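Local structure of mevalonate 3-kinase (4RKS) at residues A[160-172]-A[180-192]. The protein phosphorylates (R)-mevalonate with ATP to give (R)-3-phosphomevalonate, a step of the alternative mevalonate pathway of extreme acidophiles. Sequence-based numbering, arbitrary orientation.
Sequences SAGRSLFGGLTIT and YTEKILDPEAFSG. With MEV ((R)-mevalonate), chain C.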
loop_
_atom_site.group_PDB
_atom_site.type_symbol
_atom_site.label_atom_id
_atom_site.label_comp_id
_atom_site.label_asym_id
_atom_site.label_seq_id
_atom_site.Cartn_x
_atom_site.Cartn_y
_atom_site.Cartn_z
ATOM N N SER A 160 -3.725 3.953 3.580
ATOM C CA SER A 160 -2.906 2.779 3.913
ATOM C C SER A 160 -1.409 3.110 4.056
ATOM O O SER A 160 -0.540 2.289 3.733
ATOM C CB SER A 160 -3.090 1.681 2.862
ATOM O OG SER A 160 -4.432 1.225 2.825
ATOM N N ALA A 161 -1.115 4.310 4.553
ATOM C CA ALA A 161 0.258 4.761 4.736
ATOM C C ALA A 161 1.044 3.824 5.661
ATOM O O ALA A 161 2.253 3.627 5.484
ATOM C CB ALA A 161 0.277 6.180 5.286
ATOM N N GLY A 162 0.354 3.250 6.640
ATOM C CA GLY A 162 1.005 2.416 7.642
ATOM C C GLY A 162 1.653 1.155 7.087
ATOM O O GLY A 162 2.628 0.653 7.649
ATOM N N ARG A 163 1.100 0.625 5.998
ATOM C CA ARG A 163 1.658 -0.561 5.359
ATOM C C ARG A 163 3.086 -0.266 4.930
ATOM O O ARG A 163 3.998 -1.061 5.129
ATOM C CB ARG A 163 0.824 -0.976 4.139
ATOM C CG ARG A 163 -0.544 -1.556 4.423
ATOM C CD ARG A 163 -1.341 -1.662 3.096
ATOM N NE ARG A 163 -2.663 -2.251 3.272
ATOM C CZ ARG A 163 -3.549 -2.429 2.290
ATOM N NH1 ARG A 163 -3.265 -2.055 1.049
ATOM N NH2 ARG A 163 -4.725 -2.983 2.553
ATOM N N SER A 164 3.267 0.901 4.331
ATOM C CA SER A 164 4.552 1.267 3.789
ATOM C C SER A 164 5.472 1.837 4.872
ATOM O O SER A 164 6.683 1.721 4.768
ATOM C CB SER A 164 4.370 2.264 2.644
ATOM O OG SER A 164 5.623 2.668 2.133
ATOM N N LEU A 165 4.901 2.443 5.912
ATOM C CA LEU A 165 5.726 3.005 6.979
ATOM C C LEU A 165 6.494 1.899 7.714
ATOM O O LEU A 165 7.689 2.016 7.950
ATOM C CB LEU A 165 4.865 3.815 7.965
ATOM C CG LEU A 165 5.627 4.535 9.084
ATOM C CD1 LEU A 165 6.651 5.501 8.523
ATOM C CD2 LEU A 165 4.668 5.255 10.040
ATOM N N PHE A 166 5.812 0.809 8.048
ATOM C CA PHE A 166 6.420 -0.217 8.888
ATOM C C PHE A 166 7.041 -1.367 8.095
ATOM O O PHE A 166 8.026 -1.979 8.525
ATOM C CB PHE A 166 5.390 -0.746 9.875
ATOM C CG PHE A 166 5.048 0.244 10.949
ATOM C CD1 PHE A 166 5.875 0.401 12.049
ATOM C CD2 PHE A 166 3.922 1.030 10.843
ATOM C CE1 PHE A 166 5.576 1.325 13.041
ATOM C CE2 PHE A 166 3.607 1.963 11.839
ATOM C CZ PHE A 166 4.438 2.104 12.933
ATOM N N GLY A 167 6.488 -1.640 6.931
ATOM C CA GLY A 167 7.102 -2.610 6.041
ATOM C C GLY A 167 6.666 -4.035 6.298
ATOM O O GLY A 167 5.891 -4.304 7.208
ATOM N N GLY A 168 7.177 -4.967 5.499
ATOM C CA GLY A 168 6.798 -6.362 5.652
ATOM C C GLY A 168 5.300 -6.610 5.587
ATOM O O GLY A 168 4.566 -5.952 4.833
ATOM N N LEU A 169 4.840 -7.586 6.361
ATOM C CA LEU A 169 3.417 -7.857 6.479
ATOM C C LEU A 169 2.895 -7.132 7.703
ATOM O O LEU A 169 3.453 -7.277 8.783
ATOM C CB LEU A 169 3.140 -9.353 6.609
ATOM C CG LEU A 169 1.718 -9.790 6.942
ATOM C CD1 LEU A 169 0.771 -9.407 5.813
ATOM C CD2 LEU A 169 1.673 -11.314 7.220
ATOM N N THR A 170 1.835 -6.350 7.520
ATOM C CA THR A 170 1.241 -5.611 8.620
ATOM C C THR A 170 -0.248 -5.878 8.691
ATOM O O THR A 170 -0.863 -6.334 7.712
ATOM C CB THR A 170 1.454 -4.092 8.478
ATOM O OG1 THR A 170 0.922 -3.661 7.220
ATOM C CG2 THR A 170 2.947 -3.731 8.593
ATOM N N ILE A 171 -0.806 -5.620 9.868
ATOM C CA ILE A 171 -2.235 -5.546 10.063
ATOM C C ILE A 171 -2.545 -4.154 10.589
ATOM O O ILE A 171 -1.854 -3.655 11.472
ATOM C CB ILE A 171 -2.753 -6.610 11.058
ATOM C CG1 ILE A 171 -2.707 -8.006 10.443
ATOM C CG2 ILE A 171 -4.170 -6.270 11.531
ATOM C CD1 ILE A 171 -2.929 -9.083 11.455
ATOM N N THR A 172 -3.566 -3.512 10.037
ATOM C CA THR A 172 -3.996 -2.238 10.576
ATOM C C THR A 172 -5.379 -2.429 11.167
ATOM O O THR A 172 -6.365 -2.510 10.430
ATOM C CB THR A 172 -3.999 -1.142 9.520
ATOM O OG1 THR A 172 -2.663 -0.963 9.047
ATOM C CG2 THR A 172 -4.509 0.189 10.110
ATOM N N TYR A 180 -4.666 1.332 14.227
ATOM C CA TYR A 180 -3.326 1.042 14.703
ATOM C C TYR A 180 -2.648 -0.064 13.872
ATOM O O TYR A 180 -3.178 -1.165 13.738
ATOM C CB TYR A 180 -3.384 0.657 16.192
ATOM C CG TYR A 180 -2.023 0.436 16.815
ATOM C CD1 TYR A 180 -1.417 -0.817 16.783
ATOM C CD2 TYR A 180 -1.335 1.486 17.417
ATOM C CE1 TYR A 180 -0.160 -1.022 17.342
ATOM C CE2 TYR A 180 -0.079 1.292 17.984
ATOM C CZ TYR A 180 0.504 0.039 17.941
ATOM O OH TYR A 180 1.748 -0.160 18.499
ATOM N N THR A 181 -1.470 0.238 13.316
ATOM C CA THR A 181 -0.769 -0.700 12.428
ATOM C C THR A 181 0.315 -1.464 13.195
ATOM O O THR A 181 1.146 -0.874 13.878
ATOM C CB THR A 181 -0.133 0.007 11.223
ATOM O OG1 THR A 181 -1.158 0.575 10.398
ATOM C CG2 THR A 181 0.706 -0.981 10.386
ATOM N N GLU A 182 0.292 -2.782 13.061
ATOM C CA GLU A 182 1.214 -3.664 13.763
ATOM C C GLU A 182 2.027 -4.494 12.758
ATOM O O GLU A 182 1.466 -5.028 11.798
ATOM C CB GLU A 182 0.418 -4.586 14.715
ATOM C CG GLU A 182 1.177 -5.801 15.231
ATOM C CD GLU A 182 0.321 -6.754 16.082
ATOM O OE1 GLU A 182 -0.935 -6.710 16.019
ATOM O OE2 GLU A 182 0.927 -7.567 16.811
ATOM N N LYS A 183 3.335 -4.613 12.989
ATOM C CA LYS A 183 4.190 -5.467 12.167
ATOM C C LYS A 183 4.011 -6.918 12.570
ATOM O O LYS A 183 4.181 -7.257 13.737
ATOM C CB LYS A 183 5.657 -5.070 12.312
ATOM C CG LYS A 183 5.980 -3.727 11.709
ATOM C CD LYS A 183 7.024 -2.982 12.533
ATOM C CE LYS A 183 8.386 -3.631 12.409
ATOM N NZ LYS A 183 9.445 -2.786 13.025
ATOM N N ILE A 184 3.701 -7.771 11.598
ATOM C CA ILE A 184 3.348 -9.163 11.875
ATOM C C ILE A 184 4.444 -10.139 11.451
ATOM O O ILE A 184 4.733 -11.104 12.161
ATOM C CB ILE A 184 2.015 -9.531 11.163
ATOM C CG1 ILE A 184 0.882 -8.624 11.653
ATOM C CG2 ILE A 184 1.654 -10.951 11.410
ATOM C CD1 ILE A 184 0.588 -8.750 13.142
ATOM N N LEU A 185 5.054 -9.879 10.292
ATOM C CA LEU A 185 6.208 -10.638 9.811
ATOM C C LEU A 185 7.182 -9.707 9.075
ATOM O O LEU A 185 6.762 -8.754 8.395
ATOM C CB LEU A 185 5.782 -11.779 8.875
ATOM C CG LEU A 185 5.103 -13.041 9.421
ATOM C CD1 LEU A 185 4.646 -13.922 8.239
ATOM C CD2 LEU A 185 6.043 -13.821 10.355
ATOM N N ASP A 186 8.472 -9.984 9.229
ATOM C CA ASP A 186 9.536 -9.272 8.514
ATOM C C ASP A 186 9.552 -9.683 7.036
ATOM O O ASP A 186 9.096 -10.772 6.691
ATOM C CB ASP A 186 10.911 -9.577 9.141
ATOM C CG ASP A 186 11.032 -9.107 10.590
ATOM O OD1 ASP A 186 10.376 -8.108 10.965
ATOM O OD2 ASP A 186 11.813 -9.728 11.351
ATOM N N PRO A 187 10.105 -8.829 6.166
ATOM C CA PRO A 187 10.335 -9.212 4.764
ATOM C C PRO A 187 11.138 -10.516 4.635
ATOM O O PRO A 187 10.906 -11.277 3.700
ATOM C CB PRO A 187 11.118 -8.015 4.182
ATOM C CG PRO A 187 11.368 -7.059 5.333
ATOM C CD PRO A 187 10.436 -7.415 6.434
ATOM N N GLU A 188 12.036 -10.785 5.581
ATOM C CA GLU A 188 12.831 -12.022 5.577
ATOM C C GLU A 188 11.982 -13.298 5.663
ATOM O O GLU A 188 12.396 -14.348 5.177
ATOM C CB GLU A 188 13.837 -12.009 6.730
ATOM C CG GLU A 188 15.001 -11.039 6.543
ATOM C CD GLU A 188 14.602 -9.571 6.668
ATOM O OE1 GLU A 188 13.552 -9.267 7.277
ATOM O OE2 GLU A 188 15.352 -8.716 6.150
ATOM N N ALA A 189 10.798 -13.213 6.270
ATOM C CA ALA A 189 9.937 -14.382 6.370
ATOM C C ALA A 189 9.415 -14.823 4.995
ATOM O O ALA A 189 8.926 -15.936 4.857
ATOM C CB ALA A 189 8.785 -14.113 7.301
ATOM N N PHE A 190 9.495 -13.936 4.003
ATOM C CA PHE A 190 9.025 -14.239 2.644
ATOM C C PHE A 190 10.149 -14.485 1.641
ATOM O O PHE A 190 9.918 -14.431 0.431
ATOM C CB PHE A 190 8.148 -13.108 2.100
ATOM C CG PHE A 190 6.928 -12.838 2.919
ATOM C CD1 PHE A 190 6.995 -12.009 4.033
ATOM C CD2 PHE A 190 5.711 -13.403 2.572
ATOM C CE1 PHE A 190 5.868 -11.747 4.788
ATOM C CE2 PHE A 190 4.580 -13.156 3.322
ATOM C CZ PHE A 190 4.658 -12.327 4.441
ATOM N N SER A 191 11.354 -14.757 2.127
ATOM C CA SER A 191 12.506 -14.860 1.236
ATOM C C SER A 191 12.377 -16.044 0.261
ATOM O O SER A 191 12.990 -16.048 -0.809
ATOM C CB SER A 191 13.795 -14.983 2.049
ATOM O OG SER A 191 13.735 -16.095 2.920
ATOM N N GLY A 192 11.573 -17.038 0.623
ATOM C CA GLY A 192 11.354 -18.177 -0.249
ATOM C C GLY A 192 10.192 -17.953 -1.201
ATOM O O GLY A 192 9.764 -18.873 -1.897
HETATM C C8 MEV C . -6.690 0.629 -0.162
HETATM O O8 MEV C . -6.948 1.952 0.268
HETATM C C2 MEV C . -7.734 0.261 -1.193
HETATM C C3 MEV C . -7.473 -0.972 -2.041
HETATM O O7 MEV C . -6.185 -0.983 -2.601
HETATM C C4 MEV C . -7.657 -2.243 -1.228
HETATM C C5 MEV C . -6.429 -2.635 -0.428
HETATM O O3 MEV C . -5.273 -2.646 -0.949
HETATM O O4 MEV C . -6.561 -2.930 0.783
HETATM C C6 MEV C . -8.483 -0.943 -3.167
#
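Leu-169 to Thr-172 and Thr-181 to Leu-185 pair as the two antiparallel strands of a beta hairpin. Ile-171 and Glu-182 exchange both backbone bonds, Glu-182 N reaching Ile-171 O at 2.8 Å. Beyond the Thr-170/Lys-183 pair, a classic beta bulge sets Ile-184 and Leu-185 opposite Leu-169: Leu-169 O takes Ile-184 N at 2.9 Å and, weakly, Leu-185 N.

Apolar contacts line one face. Ile-171 crosses Ile-184 with CG1 on CG1 at 3.8 Å, Leu-169 and Leu-185 run alongside each other, and Leu-169 CB meets Phe-190 CZ at 4.0 Å; helices 220-238 and 243-262 cover this side.

The other face carries helix 161-166. Phe-166 CB lies 3.5 Å from Lys-183 CG, the two side chains crossing nearly at right angles. With CG anti to the carbonyl carbon (chi1 -71°), the Phe-166 ring brings CD2 to Thr-181 CG2 at 3.8 Å. The Thr-172 and Thr-181 hydroxyls also meet here, and Glu-151 binds Thr-181 OG1.

The CB of Arg-163 points away from the second strand, and its extended chain ends at the mevalonate carboxylate, NH1 to O3 at 2.9 Å and NH2 to O4 at 2.6 Å. The helix thus meets the hairpin largely through aliphatic parts of polar residues, while its arginine probably neutralises the substrate's charge.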